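Local coordinates for protein spectinomycin 9-adenylyltransferase (Enterococcus faecalis, PDB 6SXJ) that adenylates spectinomycin at its 9-hydroxyl using ATP, releasing diphosphate and making the bacterium resistant to this antibiotic but not to streptomycin, at residues 136-141 / 154-159; 161-166 / 193-198; 181-186 / 201-206; 212-217 / 245-250. All coordinates share one frame; numbering follows the deposited sequence.

Interaction 1: 136-141 / 154-159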
loop_
_atom_site.group_PDB
_atom_site.type_symbol
_atom_site.label_atom_id
_atom_site.label_comp_id
_atom_site.label_asym_id
_atom_site.label_seq_id
_atom_site.Cartn_x
_atom_site.Cartn_y
_atom_site.Cartn_z
ATOM N N GLN A 136 1.953 6.078 7.879
ATOM C CA GLN A 136 1.454 4.857 8.501
ATOM C C GLN A 136 2.586 4.087 9.170
ATOM O O GLN A 136 2.524 3.776 10.363
ATOM C CB GLN A 136 0.764 3.997 7.441
ATOM C CG GLN A 136 0.197 2.688 7.943
ATOM C CD GLN A 136 -0.698 2.010 6.917
ATOM O OE1 GLN A 136 -0.602 2.275 5.722
ATOM N NE2 GLN A 136 -1.575 1.132 7.385
ATOM N N ALA A 137 3.634 3.774 8.406
ATOM C CA ALA A 137 4.739 2.988 8.944
ATOM C C ALA A 137 5.385 3.677 10.140
ATOM O O ALA A 137 5.710 3.024 11.139
ATOM C CB ALA A 137 5.776 2.737 7.849
ATOM N N LYS A 138 5.583 4.995 10.055
ATOM C CA LYS A 138 6.255 5.715 11.132
ATOM C C LYS A 138 5.497 5.596 12.446
ATOM O O LYS A 138 6.114 5.581 13.519
ATOM C CB LYS A 138 6.428 7.187 10.747
ATOM C CG LYS A 138 7.410 7.951 11.618
ATOM C CD LYS A 138 8.008 9.151 10.887
ATOM C CE LYS A 138 8.866 10.003 11.819
ATOM N NZ LYS A 138 8.039 10.879 12.701
ATOM N N ARG A 139 4.168 5.493 12.392
ATOM C CA ARG A 139 3.387 5.422 13.622
ATOM C C ARG A 139 3.326 4.011 14.186
ATOM O O ARG A 139 3.274 3.843 15.410
ATOM C CB ARG A 139 1.968 5.939 13.381
ATOM C CG ARG A 139 1.877 7.453 13.205
ATOM C CD ARG A 139 0.542 7.874 12.599
ATOM N NE ARG A 139 -0.583 7.621 13.499
ATOM C CZ ARG A 139 -1.538 6.719 13.280
ATOM N NH1 ARG A 139 -1.514 5.970 12.185
ATOM N NH2 ARG A 139 -2.520 6.564 14.160
ATOM N N LYS A 140 3.309 2.990 13.332
ATOM C CA LYS A 140 3.349 1.614 13.814
ATOM C C LYS A 140 4.020 0.736 12.773
ATOM O O LYS A 140 3.538 0.625 11.640
ATOM C CB LYS A 140 1.948 1.085 14.131
ATOM C CG LYS A 140 1.943 -0.366 14.613
ATOM C CD LYS A 140 0.970 -0.593 15.759
ATOM C CE LYS A 140 1.310 -1.869 16.530
ATOM N NZ LYS A 140 2.482 -1.698 17.443
ATOM N N ASN A 141 5.122 0.106 13.171
ATOM C CA ASN A 141 5.867 -0.787 12.306
ATOM C C ASN A 141 6.495 -1.882 13.154
ATOM O O ASN A 141 6.544 -1.793 14.386
ATOM C CB ASN A 141 6.949 -0.030 11.534
ATOM C CG ASN A 141 8.036 0.512 12.445
ATOM O OD1 ASN A 141 8.935 -0.217 12.847
ATOM N ND2 ASN A 141 7.952 1.790 12.780
ATOM N N LEU A 154 13.571 8.784 9.600
ATOM C CA LEU A 154 12.623 9.576 8.837
ATOM C C LEU A 154 12.351 10.898 9.546
ATOM O O LEU A 154 12.151 10.914 10.767
ATOM C CB LEU A 154 11.299 8.824 8.657
ATOM C CG LEU A 154 11.220 7.693 7.634
ATOM C CD1 LEU A 154 9.851 7.028 7.759
ATOM C CD2 LEU A 154 11.453 8.197 6.234
ATOM N N PRO A 155 12.320 12.012 8.813
ATOM C CA PRO A 155 11.941 13.287 9.436
ATOM C C PRO A 155 10.475 13.288 9.839
ATOM O O PRO A 155 9.679 12.453 9.407
ATOM C CB PRO A 155 12.212 14.318 8.335
ATOM C CG PRO A 155 12.015 13.548 7.047
ATOM C CD PRO A 155 12.498 12.138 7.350
ATOM N N ASP A 156 10.123 14.250 10.688
ATOM C CA ASP A 156 8.716 14.483 10.982
ATOM C C ASP A 156 7.985 14.765 9.678
ATOM O O ASP A 156 8.457 15.546 8.848
ATOM C CB ASP A 156 8.560 15.648 11.959
ATOM C CG ASP A 156 9.221 15.374 13.301
ATOM O OD1 ASP A 156 9.698 14.233 13.518
ATOM O OD2 ASP A 156 9.263 16.298 14.142
ATOM N N ILE A 157 6.860 14.099 9.472
ATOM C CA ILE A 157 6.080 14.270 8.249
ATOM C C ILE A 157 4.816 15.050 8.616
ATOM O O ILE A 157 3.973 14.534 9.365
ATOM C CB ILE A 157 5.738 12.930 7.593
ATOM C CG1 ILE A 157 7.005 12.096 7.404
ATOM C CG2 ILE A 157 5.061 13.167 6.244
ATOM C CD1 ILE A 157 6.745 10.697 6.874
ATOM N N PRO A 158 4.644 16.276 8.127
ATOM C CA PRO A 158 3.441 17.042 8.480
ATOM C C PRO A 158 2.190 16.324 8.000
ATOM O O PRO A 158 2.119 15.861 6.858
ATOM C CB PRO A 158 3.642 18.378 7.755
ATOM C CG PRO A 158 4.529 18.047 6.593
ATOM C CD PRO A 158 5.448 16.952 7.090
ATOM N N PHE A 159 1.201 16.222 8.885
ATOM C CA PHE A 159 -0.059 15.621 8.478
ATOM C C PHE A 159 -0.714 16.396 7.343
ATOM O O PHE A 159 -1.517 15.826 6.597
ATOM C CB PHE A 159 -1.011 15.538 9.660
ATOM C CG PHE A 159 -2.310 14.876 9.334
ATOM C CD1 PHE A 159 -3.432 15.631 9.061
ATOM C CD2 PHE A 159 -2.409 13.496 9.300
ATOM C CE1 PHE A 159 -4.633 15.025 8.765
ATOM C CE2 PHE A 159 -3.610 12.882 9.004
ATOM C CZ PHE A 159 -4.724 13.647 8.736
#
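This surface contact lays the side chain of K138 across the backbone of L154 and P155, with D156 beyond its amine. K138 sits near the C-terminal end of helix 130-139. Segment 154-159 is the last part of the connection from strand 142-144 and enters helix 159-173 at F159. The lysine starts with CG anti to the backbone N (chi1 -165°), which sends the chain out from the helix toward the connection. It then stays extended and bends at its last torsion (chi4 -78°). K138 CD lies 4.0 Å from L154 CB, and the two side chains pass each other in opposite directions. K138 CE rests against two carbonyl oxygens, at 3.6 Å from L154 O and 3.5 Å from P155 O. The bend at the end brings K138 NZ to 3.8 Å from D156 OD1. This long salt bridge is probably weaker than a close ion pair. No hydrogen bond joins the two segments. I157 adds a looser apolar touch from its CD1 to the lysine CD. L154 and I157 both also pack on L134, one turn earlier on the same helix, so the connection is seated on that helix by its apolar side chains. The chain beyond the helix is held by N141, whose ND2 gives a hydrogen bond of 3.0 Å to A137 O. The N-H...O angle is 159°, and the acceptor lies close to the amide plane of N141. Such packing of an aliphatic lysine stem over main chain, with an acidic side chain at its end, belongs to the passage from the nucleotidyltransferase sheet into the C-terminal helices.

Interaction 2: 161-166 / 193-198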
loop_
_atom_site.group_PDB
_atom_site.type_symbol
_atom_site.label_atom_id
_atom_site.label_comp_id
_atom_site.label_asym_id
_atom_site.label_seq_id
_atom_site.Cartn_x
_atom_site.Cartn_y
_atom_site.Cartn_z
ATOM N N ASP A 161 0.739 17.309 4.677
ATOM C CA ASP A 161 1.181 16.619 3.470
ATOM C C ASP A 161 0.426 15.312 3.277
ATOM O O ASP A 161 0.188 14.896 2.139
ATOM C CB ASP A 161 2.684 16.353 3.525
ATOM C CG ASP A 161 3.501 17.553 3.118
ATOM O OD1 ASP A 161 4.616 17.716 3.650
ATOM O OD2 ASP A 161 3.033 18.332 2.264
ATOM N N VAL A 162 0.036 14.654 4.371
ATOM C CA VAL A 162 -0.788 13.456 4.254
ATOM C C VAL A 162 -2.148 13.816 3.676
ATOM O O VAL A 162 -2.720 13.090 2.855
ATOM C CB VAL A 162 -0.917 12.763 5.623
ATOM C CG1 VAL A 162 -1.982 11.696 5.549
ATOM C CG2 VAL A 162 0.435 12.171 6.057
ATOM N N ARG A 163 -2.680 14.954 4.081
ATOM C CA ARG A 163 -3.922 15.415 3.486
ATOM C C ARG A 163 -3.754 15.705 1.999
ATOM O O ARG A 163 -4.546 15.261 1.159
ATOM C CB ARG A 163 -4.379 16.659 4.230
ATOM C CG ARG A 163 -4.741 16.442 5.705
ATOM C CD ARG A 163 -5.821 17.461 6.143
ATOM N NE ARG A 163 -6.401 17.078 7.421
ATOM C CZ ARG A 163 -6.867 17.937 8.309
ATOM N NH1 ARG A 163 -6.811 19.232 8.044
ATOM N NH2 ARG A 163 -7.347 17.500 9.465
ATOM N N ARG A 164 -2.781 16.523 1.662
ATOM C CA ARG A 164 -2.519 16.723 0.255
ATOM C C ARG A 164 -2.389 15.407 -0.481
ATOM O O ARG A 164 -2.718 15.334 -1.667
ATOM C CB ARG A 164 -1.238 17.516 0.088
ATOM C CG ARG A 164 -0.917 17.928 -1.353
ATOM C CD ARG A 164 -0.326 19.365 -1.458
ATOM N NE ARG A 164 0.812 19.545 -0.571
ATOM C CZ ARG A 164 2.066 19.615 -0.991
ATOM N NH1 ARG A 164 2.333 19.543 -2.286
ATOM N NH2 ARG A 164 3.047 19.755 -0.115
ATOM N N ALA A 165 -1.813 14.389 0.172
ATOM C CA ALA A 165 -1.627 13.087 -0.461
ATOM C C ALA A 165 -2.967 12.417 -0.748
ATOM O O ALA A 165 -3.221 11.959 -1.869
ATOM C CB ALA A 165 -0.759 12.208 0.443
ATOM N N ILE A 166 -3.839 12.349 0.260
ATOM C CA ILE A 166 -5.116 11.661 0.084
ATOM C C ILE A 166 -5.954 12.341 -0.992
ATOM O O ILE A 166 -6.554 11.675 -1.846
ATOM C CB ILE A 166 -5.869 11.593 1.425
ATOM C CG1 ILE A 166 -5.247 10.531 2.334
ATOM C CG2 ILE A 166 -7.352 11.307 1.185
ATOM C CD1 ILE A 166 -5.811 10.511 3.734
ATOM N N LEU A 193 -12.077 7.979 6.610
ATOM C CA LEU A 193 -11.762 7.735 8.011
ATOM C C LEU A 193 -10.477 8.434 8.420
ATOM O O LEU A 193 -10.480 9.224 9.369
ATOM C CB LEU A 193 -11.670 6.237 8.265
ATOM C CG LEU A 193 -13.038 5.562 8.384
ATOM C CD1 LEU A 193 -12.927 4.059 8.570
ATOM C CD2 LEU A 193 -13.856 6.187 9.494
ATOM N N THR A 194 -9.388 8.203 7.674
ATOM C CA THR A 194 -8.094 8.712 8.098
ATOM C C THR A 194 -8.051 10.237 8.077
ATOM O O THR A 194 -7.365 10.824 8.916
ATOM C CB THR A 194 -6.973 8.105 7.254
ATOM O OG1 THR A 194 -5.786 8.853 7.513
ATOM C CG2 THR A 194 -7.298 8.130 5.796
ATOM N N MET A 195 -8.821 10.903 7.204
ATOM C CA MET A 195 -8.770 12.357 7.213
ATOM C C MET A 195 -9.525 12.960 8.376
ATOM O O MET A 195 -9.202 14.083 8.748
ATOM C CB MET A 195 -9.319 12.964 5.937
ATOM C CG MET A 195 -9.052 14.416 5.826
ATOM S SD MET A 195 -8.491 14.962 4.226
ATOM C CE MET A 195 -6.849 14.358 4.266
ATOM N N ASP A 196 -10.447 12.227 9.012
ATOM C CA ASP A 196 -11.104 12.761 10.202
ATOM C C ASP A 196 -10.362 12.285 11.442
ATOM O O ASP A 196 -9.483 13.002 11.932
ATOM C CB ASP A 196 -12.577 12.363 10.265
ATOM C CG ASP A 196 -13.431 13.434 10.894
ATOM O OD1 ASP A 196 -14.361 13.918 10.236
ATOM O OD2 ASP A 196 -13.165 13.813 12.046
ATOM N N THR A 197 -10.680 11.075 11.924
ATOM C CA THR A 197 -10.121 10.575 13.175
ATOM C C THR A 197 -8.609 10.758 13.197
ATOM O O THR A 197 -8.069 11.481 14.040
ATOM C CB THR A 197 -10.488 9.100 13.356
ATOM O OG1 THR A 197 -9.685 8.310 12.470
ATOM C CG2 THR A 197 -11.965 8.858 13.065
ATOM N N GLY A 198 -7.915 10.125 12.253
ATOM C CA GLY A 198 -6.479 10.282 12.131
ATOM C C GLY A 198 -5.738 8.978 11.914
ATOM O O GLY A 198 -4.523 8.975 11.697
#
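M195 reaches over R163 and lays its terminal methyl against the root of the arginine side chain. The methionine leaves helix 181-196 with CG anti to the backbone N (chi1 -170°), and bends at chi2 and chi3 bring CE back onto helix 159-173. There the modelled M195 CE approaches both R163 CA and R163 CG more closely than normal packing allows, so the exact position of this methyl is doubtful. The overlap itself is clear, because M195 SD also lies 4.1 Å from R163 CD. The arginine stays extended from CG to NE and runs obliquely across the methionine. Its R163 NH2 ends 4.0 Å from M195 O, a proximity rather than a hydrogen bond. I166, one turn on, adds a second apolar contact. I166 CD1 is 4.0 Å from M195 CE, and the two side chains slide past each other in opposite directions. The same I166 CD1 meets T194 CG2 end on at 3.5 Å, which is tighter than usual for two methyl groups. T194 thus offers its carbon branch, and its OG1 stands slightly farther from that methyl. No hydrogen bond joins the two segments. I166 also packs on I132 of helix 130-139, and V162 touches T131 and Y135 there, so helix 159-173 meets that helix as well. Side-chain packing of this kind, mainly apolar and with no hydrogen bond between the segments, is characteristic of a helical bundle, here that of the aminoglycoside adenylyltransferase C-terminal domain.

Interaction 3: 181-186 / 201-206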
loop_
_atom_site.group_PDB
_atom_site.type_symbol
_atom_site.label_atom_id
_atom_site.label_comp_id
_atom_site.label_asym_id
_atom_site.label_seq_id
_atom_site.Cartn_x
_atom_site.Cartn_y
_atom_site.Cartn_z
ATOM N N GLU A 181 -13.652 -1.276 -9.365
ATOM C CA GLU A 181 -14.655 -0.568 -8.571
ATOM C C GLU A 181 -14.458 -0.807 -7.084
ATOM O O GLU A 181 -14.410 0.143 -6.292
ATOM C CB GLU A 181 -16.060 -1.008 -8.979
ATOM C CG GLU A 181 -16.504 -0.513 -10.330
ATOM C CD GLU A 181 -15.990 -1.384 -11.448
ATOM O OE1 GLU A 181 -15.014 -2.127 -11.218
ATOM O OE2 GLU A 181 -16.555 -1.323 -12.559
ATOM N N THR A 182 -14.360 -2.076 -6.680
ATOM C CA THR A 182 -14.299 -2.398 -5.259
ATOM C C THR A 182 -13.140 -1.678 -4.579
ATOM O O THR A 182 -13.295 -1.131 -3.481
ATOM C CB THR A 182 -14.185 -3.914 -5.065
ATOM O OG1 THR A 182 -15.195 -4.579 -5.839
ATOM C CG2 THR A 182 -14.360 -4.266 -3.599
ATOM N N ASN A 183 -11.965 -1.685 -5.209
ATOM C CA ASN A 183 -10.824 -0.986 -4.625
ATOM C C ASN A 183 -11.144 0.491 -4.427
ATOM O O ASN A 183 -10.940 1.046 -3.340
ATOM C CB ASN A 183 -9.587 -1.153 -5.511
ATOM C CG ASN A 183 -9.386 -2.580 -5.974
ATOM O OD1 ASN A 183 -10.328 -3.235 -6.425
ATOM N ND2 ASN A 183 -8.157 -3.071 -5.868
ATOM N N SER A 184 -11.675 1.138 -5.467
ATOM C CA SER A 184 -11.879 2.582 -5.424
ATOM C C SER A 184 -12.881 2.969 -4.343
ATOM O O SER A 184 -12.650 3.906 -3.569
ATOM C CB SER A 184 -12.338 3.074 -6.797
ATOM O OG SER A 184 -11.259 3.086 -7.717
ATOM N N ILE A 185 -14.004 2.253 -4.269
ATOM C CA ILE A 185 -15.012 2.567 -3.259
ATOM C C ILE A 185 -14.406 2.486 -1.865
ATOM O O ILE A 185 -14.524 3.414 -1.057
ATOM C CB ILE A 185 -16.221 1.623 -3.388
ATOM C CG1 ILE A 185 -16.927 1.822 -4.725
ATOM C CG2 ILE A 185 -17.190 1.853 -2.242
ATOM C CD1 ILE A 185 -18.114 0.904 -4.927
ATOM N N LEU A 186 -13.765 1.362 -1.550
ATOM C CA LEU A 186 -13.277 1.159 -0.191
ATOM C C LEU A 186 -12.041 1.997 0.100
ATOM O O LEU A 186 -11.839 2.419 1.243
ATOM C CB LEU A 186 -12.992 -0.324 0.049
ATOM C CG LEU A 186 -14.164 -1.248 -0.296
ATOM C CD1 LEU A 186 -13.658 -2.649 -0.603
ATOM C CD2 LEU A 186 -15.192 -1.280 0.827
ATOM N N ILE A 201 -6.954 2.259 8.602
ATOM C CA ILE A 201 -7.500 0.946 8.938
ATOM C C ILE A 201 -7.747 0.150 7.660
ATOM O O ILE A 201 -7.663 0.710 6.557
ATOM C CB ILE A 201 -8.788 1.065 9.774
ATOM C CG1 ILE A 201 -10.005 1.259 8.866
ATOM C CG2 ILE A 201 -8.690 2.210 10.777
ATOM C CD1 ILE A 201 -11.312 1.413 9.624
ATOM N N PRO A 202 -8.069 -1.141 7.758
ATOM C CA PRO A 202 -8.206 -1.961 6.549
ATOM C C PRO A 202 -9.463 -1.611 5.772
ATOM O O PRO A 202 -10.443 -1.091 6.310
ATOM C CB PRO A 202 -8.268 -3.400 7.081
ATOM C CG PRO A 202 -7.953 -3.318 8.562
ATOM C CD PRO A 202 -8.310 -1.925 8.982
ATOM N N LYS A 203 -9.422 -1.929 4.476
ATOM C CA LYS A 203 -10.510 -1.551 3.582
ATOM C C LYS A 203 -11.838 -2.142 4.044
ATOM O O LYS A 203 -12.828 -1.420 4.209
ATOM C CB LYS A 203 -10.198 -2.006 2.155
ATOM C CG LYS A 203 -8.875 -1.518 1.606
ATOM C CD LYS A 203 -8.564 -2.192 0.272
ATOM C CE LYS A 203 -8.385 -1.169 -0.837
ATOM N NZ LYS A 203 -8.421 -1.793 -2.191
ATOM N N ASP A 204 -11.878 -3.461 4.251
ATOM C CA ASP A 204 -13.148 -4.106 4.566
ATOM C C ASP A 204 -13.753 -3.556 5.853
ATOM O O ASP A 204 -14.979 -3.447 5.960
ATOM C CB ASP A 204 -12.968 -5.627 4.649
ATOM C CG ASP A 204 -11.747 -6.037 5.454
ATOM O OD1 ASP A 204 -11.916 -6.806 6.422
ATOM O OD2 ASP A 204 -10.624 -5.606 5.116
ATOM N N ILE A 205 -12.926 -3.176 6.828
ATOM C CA ILE A 205 -13.470 -2.603 8.055
ATOM C C ILE A 205 -13.871 -1.151 7.831
ATOM O O ILE A 205 -14.866 -0.676 8.394
ATOM C CB ILE A 205 -12.460 -2.730 9.210
ATOM C CG1 ILE A 205 -12.426 -4.166 9.737
ATOM C CG2 ILE A 205 -12.822 -1.764 10.341
ATOM C CD1 ILE A 205 -11.964 -5.181 8.721
ATOM N N ALA A 206 -13.091 -0.418 7.031
ATOM C CA ALA A 206 -13.463 0.949 6.686
ATOM C C ALA A 206 -14.750 0.980 5.871
ATOM O O ALA A 206 -15.541 1.921 5.997
ATOM C CB ALA A 206 -12.328 1.629 5.919
#
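K203 and L186 meet through their CB atoms, 3.9 Å apart, where the start of helix 203-212 comes up to helix 181-196. Their CA atoms are only 5.4 Å apart, so the backbones are close. L186 CD2 adds a looser touch, 4.1 Å from K203 O. From this point the lysine stem turns along helix 181-196 toward its beginning. CG is anti to the carbonyl carbon (chi1 -55°), and a bend at chi3 (121°) carries the amine on to N183. K203 NZ then lies 3.5 Å from N183 CA and 3.6 Å from N183 CB, over the base of that side chain. The amide of N183 is turned with ND2 nearer than OD1 to the amine, 3.9 Å from K203 NZ.

Farther out, more of the same two helices meet. K203 also packs on T187, one residue beyond L186, and A206 on the next turn packs on L193 farther along helix 181-196. T182 hydrogen bonds to S228, I185 packs on I222 and D204 touches Y229, so helix 216-229 reaches both helices.

No hydrogen bond or salt bridge joins the two segments. Within them the amine lies over carbon atoms and has no hydrogen-bonding partner. Its charge therefore probably adds little to this pairing, which rests on the meeting of the two CB atoms and on the amine lying against the base of N183.

Interaction 4: 212-217 / 245-250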
loop_
_atom_site.group_PDB
_atom_site.type_symbol
_atom_site.label_atom_id
_atom_site.label_comp_id
_atom_site.label_asym_id
_atom_site.label_seq_id
_atom_site.Cartn_x
_atom_site.Cartn_y
_atom_site.Cartn_z
ATOM N N GLU A 212 -22.199 2.559 7.217
ATOM C CA GLU A 212 -23.152 2.815 8.292
ATOM C C GLU A 212 -23.587 4.273 8.304
ATOM O O GLU A 212 -24.765 4.576 8.526
ATOM C CB GLU A 212 -22.525 2.413 9.632
ATOM C CG GLU A 212 -23.018 3.169 10.859
ATOM C CD GLU A 212 -22.401 2.632 12.153
ATOM O OE1 GLU A 212 -21.521 1.747 12.071
ATOM O OE2 GLU A 212 -22.796 3.087 13.249
ATOM N N SER A 213 -22.655 5.189 8.050
ATOM C CA SER A 213 -22.931 6.616 8.093
ATOM C C SER A 213 -23.398 7.168 6.752
ATOM O O SER A 213 -23.365 8.392 6.554
ATOM C CB SER A 213 -21.680 7.367 8.547
ATOM O OG SER A 213 -20.541 6.891 7.847
ATOM N N SER A 214 -23.844 6.305 5.838
ATOM C CA SER A 214 -24.090 6.698 4.458
ATOM C C SER A 214 -25.522 6.391 4.028
ATOM O O SER A 214 -26.112 5.405 4.481
ATOM C CB SER A 214 -23.115 5.974 3.519
ATOM O OG SER A 214 -21.796 6.478 3.671
ATOM N N PRO A 215 -26.102 7.214 3.149
ATOM C CA PRO A 215 -27.475 6.952 2.695
ATOM C C PRO A 215 -27.614 5.570 2.079
ATOM O O PRO A 215 -26.701 5.059 1.423
ATOM C CB PRO A 215 -27.724 8.057 1.662
ATOM C CG PRO A 215 -26.823 9.172 2.092
ATOM C CD PRO A 215 -25.588 8.495 2.635
ATOM N N LEU A 216 -28.793 4.975 2.285
ATOM C CA LEU A 216 -29.028 3.571 1.967
ATOM C C LEU A 216 -28.431 3.151 0.627
ATOM O O LEU A 216 -27.650 2.194 0.557
ATOM C CB LEU A 216 -30.539 3.293 1.979
ATOM C CG LEU A 216 -30.983 1.923 1.458
ATOM C CD1 LEU A 216 -30.583 0.827 2.454
ATOM C CD2 LEU A 216 -32.483 1.890 1.191
ATOM N N GLU A 217 -28.815 3.837 -0.455
ATOM C CA GLU A 217 -28.362 3.428 -1.782
ATOM C C GLU A 217 -26.845 3.302 -1.827
ATOM O O GLU A 217 -26.307 2.367 -2.433
ATOM C CB GLU A 217 -28.858 4.423 -2.837
ATOM C CG GLU A 217 -28.172 5.784 -2.842
ATOM C CD GLU A 217 -28.469 6.570 -4.124
ATOM O OE1 GLU A 217 -28.764 7.786 -4.044
ATOM O OE2 GLU A 217 -28.410 5.962 -5.213
ATOM N N ILE A 245 -19.335 6.831 -5.753
ATOM C CA ILE A 245 -18.048 7.504 -5.920
ATOM C C ILE A 245 -18.221 9.004 -5.717
ATOM O O ILE A 245 -17.482 9.643 -4.954
ATOM C CB ILE A 245 -17.459 7.186 -7.308
ATOM C CG1 ILE A 245 -17.127 5.694 -7.423
ATOM C CG2 ILE A 245 -16.221 8.029 -7.576
ATOM C CD1 ILE A 245 -15.757 5.327 -6.888
ATOM N N ASN A 246 -19.205 9.590 -6.409
ATOM C CA ASN A 246 -19.493 11.010 -6.241
ATOM C C ASN A 246 -19.815 11.324 -4.786
ATOM O O ASN A 246 -19.270 12.269 -4.205
ATOM C CB ASN A 246 -20.651 11.419 -7.153
ATOM C CG ASN A 246 -20.269 11.403 -8.620
ATOM O OD1 ASN A 246 -19.083 11.392 -8.963
ATOM N ND2 ASN A 246 -21.273 11.396 -9.499
ATOM N N TYR A 247 -20.689 10.521 -4.176
ATOM C CA TYR A 247 -21.040 10.736 -2.777
ATOM C C TYR A 247 -19.804 10.692 -1.884
ATOM O O TYR A 247 -19.575 11.596 -1.070
ATOM C CB TYR A 247 -22.050 9.683 -2.323
ATOM C CG TYR A 247 -22.157 9.600 -0.817
ATOM C CD1 TYR A 247 -22.819 10.591 -0.104
ATOM C CD2 TYR A 247 -21.579 8.550 -0.104
ATOM C CE1 TYR A 247 -22.916 10.542 1.267
ATOM C CE2 TYR A 247 -21.678 8.489 1.277
ATOM C CZ TYR A 247 -22.349 9.493 1.956
ATOM O OH TYR A 247 -22.461 9.464 3.329
ATOM N N LEU A 248 -19.005 9.630 -2.007
ATOM C CA LEU A 248 -17.827 9.491 -1.160
ATOM C C LEU A 248 -16.833 10.616 -1.407
ATOM O O LEU A 248 -16.204 11.118 -0.468
ATOM C CB LEU A 248 -17.168 8.135 -1.409
ATOM C CG LEU A 248 -18.021 6.933 -1.000
ATOM C CD1 LEU A 248 -17.384 5.625 -1.417
ATOM C CD2 LEU A 248 -18.239 6.994 0.502
ATOM N N ASN A 249 -16.666 11.013 -2.670
ATOM C CA ASN A 249 -15.724 12.080 -2.987
ATOM C C ASN A 249 -16.166 13.400 -2.365
ATOM O O ASN A 249 -15.375 14.093 -1.714
ATOM C CB ASN A 249 -15.586 12.213 -4.505
ATOM C CG ASN A 249 -14.447 13.127 -4.907
ATOM O OD1 ASN A 249 -13.333 13.010 -4.401
ATOM N ND2 ASN A 249 -14.724 14.048 -5.818
ATOM N N ASN A 250 -17.432 13.773 -2.561
ATOM C CA ASN A 250 -17.923 15.013 -1.972
ATOM C C ASN A 250 -17.838 14.963 -0.450
ATOM O O ASN A 250 -17.339 15.898 0.184
ATOM C CB ASN A 250 -19.351 15.282 -2.445
ATOM C CG ASN A 250 -19.402 15.770 -3.893
ATOM O OD1 ASN A 250 -20.130 15.217 -4.722
ATOM N ND2 ASN A 250 -18.623 16.805 -4.200
#
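Y247 has more surface buried here than any other residue, and it points its phenol at S214 and P215. Its ring leaves helix 241-253 with CG anti to the backbone N (chi1 164°), which carries it across to the turn between helices 203-212 and 216-229. Y247 OH donates a hydrogen bond to S214 OG, 3.1 Å away. The serine oxygen sits at the ring edge, near the ring plane, and S214 OG is also 3.1 Å from Y247 CE2. S214 OG has a second bond, to V210 O at the end of helix 203-212. The phenol oxygen in turn is hydrogen bonded by R251 NE, one turn on from Y247. The hydroxyls thus form a short chain that runs from one helix to the other.

P215 supplies the carbon side of the contact. P215 CD lies 3.3 Å from Y247 OH and 3.5 Å from Y247 CZ, approaching obliquely. The proline sits at the N-cap position of helix 216-229. H218, in the first turn of that helix, stacks with the tyrosine ring, so both ring and hydroxyl of Y247 are engaged. L248, next to the tyrosine, packs on I185, L188 and I192 of helix 181-196 and ties its own helix to the domain interior.

A tyrosine of the last helix thus pins the turn between two successive helices, as fits the all-helical C-terminal domain of this family.

How the interactions relate
From the N terminus, interaction 1 comes first. It closes the short excursion after helix 130-139, through strand 142-144, before helix 159-173 begins. Interaction 2 opens just after it and pairs helix 159-173 with the end of helix 181-196. The two touch where F159 meets T194. Interaction 3 crosses interaction 2: it starts at 181-186, inside the span from 161 to 198, and ends beyond it at 201-206. L193 packs on I201 and A206 where interactions 2 and 3 touch. Interaction 4 follows in series and closes the span holding helix 216-229, bringing helix 241-253 to the turn before it. It touches interaction 3 through I185 and L248. Together they lead from the sheet domain into the helical bundle.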